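Local coordinates for afamin (Homo sapiens, PDB 6FAK), which carries hydrophobic molecules such as vitamin E in body fluids and keeps lipid-modified Wnt proteins soluble and active, at residues Phe335-Ser338 with Arg339-Asp343. Sequence-based numbering, arbitrary orientation.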
loop_
_atom_site.group_PDB
_atom_site.type_symbol
_atom_site.label_atom_id
_atom_site.label_comp_id
_atom_site.label_asym_id
_atom_site.label_seq_id
_atom_site.Cartn_x
_atom_site.Cartn_y
_atom_site.Cartn_z
ATOM N N PHE A 335 -20.866 -4.726 -10.895
ATOM C CA PHE A 335 -20.876 -6.201 -10.851
ATOM C C PHE A 335 -20.826 -6.817 -12.255
ATOM O O PHE A 335 -19.926 -7.617 -12.580
ATOM C CB PHE A 335 -22.089 -6.674 -10.064
ATOM C CG PHE A 335 -22.429 -8.109 -10.246
ATOM C CD1 PHE A 335 -21.603 -9.104 -9.726
ATOM C CD2 PHE A 335 -23.598 -8.481 -10.912
ATOM C CE1 PHE A 335 -21.963 -10.455 -9.874
ATOM C CE2 PHE A 335 -23.947 -9.814 -11.062
ATOM C CZ PHE A 335 -23.130 -10.809 -10.551
ATOM N N GLU A 336 -21.797 -6.451 -13.072
ATOM C CA GLU A 336 -21.927 -7.054 -14.410
ATOM C C GLU A 336 -20.729 -6.692 -15.313
ATOM O O GLU A 336 -20.186 -7.590 -16.014
ATOM C CB GLU A 336 -23.235 -6.631 -15.078
ATOM C CG GLU A 336 -24.505 -7.195 -14.434
ATOM C CD GLU A 336 -24.608 -8.735 -14.475
ATOM O OE1 GLU A 336 -23.865 -9.389 -15.201
ATOM O OE2 GLU A 336 -25.450 -9.321 -13.756
ATOM N N TYR A 337 -20.310 -5.417 -15.286
ATOM C CA TYR A 337 -19.203 -4.960 -16.134
ATOM C C TYR A 337 -17.860 -5.548 -15.657
ATOM O O TYR A 337 -17.051 -6.041 -16.483
ATOM C CB TYR A 337 -19.139 -3.411 -16.214
ATOM C CG TYR A 337 -18.350 -2.924 -17.406
ATOM C CD1 TYR A 337 -16.975 -2.822 -17.356
ATOM C CD2 TYR A 337 -18.991 -2.658 -18.642
ATOM C CE1 TYR A 337 -16.233 -2.453 -18.466
ATOM C CE2 TYR A 337 -18.242 -2.257 -19.778
ATOM C CZ TYR A 337 -16.861 -2.129 -19.657
ATOM O OH TYR A 337 -16.074 -1.767 -20.737
ATOM N N SER A 338 -17.613 -5.532 -14.347
ATOM C CA SER A 338 -16.361 -6.087 -13.785
ATOM C C SER A 338 -16.180 -7.590 -14.023
ATOM O O SER A 338 -15.102 -8.028 -14.421
ATOM C CB SER A 338 -16.225 -5.784 -12.303
ATOM O OG SER A 338 -16.300 -4.380 -12.082
ATOM N N ARG A 339 -17.245 -8.372 -13.831
ATOM C CA ARG A 339 -17.140 -9.804 -13.992
ATOM C C ARG A 339 -16.917 -10.241 -15.427
ATOM O O ARG A 339 -16.325 -11.302 -15.635
ATOM C CB ARG A 339 -18.319 -10.546 -13.377
ATOM C CG ARG A 339 -19.605 -10.510 -14.152
ATOM C CD ARG A 339 -20.594 -11.281 -13.328
ATOM N NE ARG A 339 -21.922 -11.200 -13.850
ATOM C CZ ARG A 339 -22.810 -12.207 -13.850
ATOM N NH1 ARG A 339 -22.480 -13.406 -13.366
ATOM N NH2 ARG A 339 -24.020 -12.002 -14.300
ATOM N N ARG A 340 -17.365 -9.436 -16.387
ATOM C CA ARG A 340 -17.112 -9.663 -17.800
ATOM C C ARG A 340 -15.838 -9.061 -18.364
ATOM O O ARG A 340 -15.562 -9.272 -19.517
ATOM C CB ARG A 340 -18.259 -9.125 -18.636
ATOM C CG ARG A 340 -19.534 -9.910 -18.472
ATOM C CD ARG A 340 -20.637 -9.156 -19.215
ATOM N NE ARG A 340 -21.886 -9.920 -19.266
ATOM C CZ ARG A 340 -22.711 -10.021 -18.247
ATOM N NH1 ARG A 340 -22.407 -9.442 -17.092
ATOM N NH2 ARG A 340 -23.826 -10.722 -18.367
ATOM N N HIS A 341 -15.075 -8.316 -17.578
ATOM C CA HIS A 341 -13.845 -7.683 -18.043
ATOM C C HIS A 341 -12.731 -7.956 -17.036
ATOM O O HIS A 341 -12.200 -7.041 -16.408
ATOM C CB HIS A 341 -14.072 -6.177 -18.218
ATOM C CG HIS A 341 -15.029 -5.830 -19.303
ATOM N ND1 HIS A 341 -16.394 -5.798 -19.100
ATOM C CD2 HIS A 341 -14.829 -5.567 -20.620
ATOM C CE1 HIS A 341 -16.989 -5.487 -20.241
ATOM N NE2 HIS A 341 -16.063 -5.356 -21.177
ATOM N N PRO A 342 -12.342 -9.236 -16.884
ATOM C CA PRO A 342 -11.194 -9.610 -16.068
ATOM C C PRO A 342 -9.857 -9.003 -16.485
ATOM O O PRO A 342 -8.946 -8.985 -15.663
ATOM C CB PRO A 342 -11.126 -11.148 -16.213
ATOM C CG PRO A 342 -11.772 -11.425 -17.499
ATOM C CD PRO A 342 -12.872 -10.400 -17.614
ATOM N N ASP A 343 -9.764 -8.516 -17.723
ATOM C CA ASP A 343 -8.546 -7.864 -18.253
ATOM C C ASP A 343 -8.347 -6.382 -17.871
ATOM O O ASP A 343 -7.306 -5.795 -18.225
ATOM C CB ASP A 343 -8.517 -7.992 -19.786
ATOM C CG ASP A 343 -9.797 -7.469 -20.479
ATOM O OD1 ASP A 343 -10.973 -7.675 -20.007
ATOM O OD2 ASP A 343 -9.613 -6.885 -21.568
#
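The C-terminal end of helix 326-339, in the second albumin domain, is where Glu336 meets Arg339 and Arg340 and where Tyr337 meets His341. The carboxylate of Glu336 is gripped through one oxygen: in a salt bridge, NE and NH2 of Arg339 both reach Glu336 OE1 side-on; the NH2 bond, 2.8 Å to Glu336 OE1, uses the syn lone pair, whereas NE comes from above the carboxylate plane. Arg340 NH1 forms a salt bridge to the same oxygen and also donates to Glu336 O (3.1 Å), from above the carbonyl plane. Glu336 OE2 has its own charged mate, Lys332, one turn earlier.

Arg339 does a second job with its face. Its CG sits between the backbone N and the carbonyl carbon (chi1 76°), and from there the extended chain runs back along the helix, bringing CD over the rim of one Phe335 face and setting the guanidinium over the CZ end of the ring. Phe335 CZ lies 3.5 Å from Arg339 NE, the two flat groups are only 18° apart, and Arg339 CD makes a CH-pi contact. NH1 goes on to bond Pro227 O. A leucine here would probably still cover part of the Phe335 ring but would leave Glu336 OE1 with one arginine fewer and Pro227 O without this donor.

On another side of the helix end, His341 lies over Tyr337 in an offset stack, centroids 3.9 Å apart and planes at 10°. The bond from His341 ND1 to Tyr337 O, 2.7 Å and in the imidazole plane, sets the ring's rotation together with the stack. His341 N bonds Ser338 O as the chain leaves for helix 346-363. The whole is a helix C-terminus where a histidine side chain bonds a last-turn carbonyl beside an i to i+3/i+4 salt-bridge network, within the all-helical albumin fold.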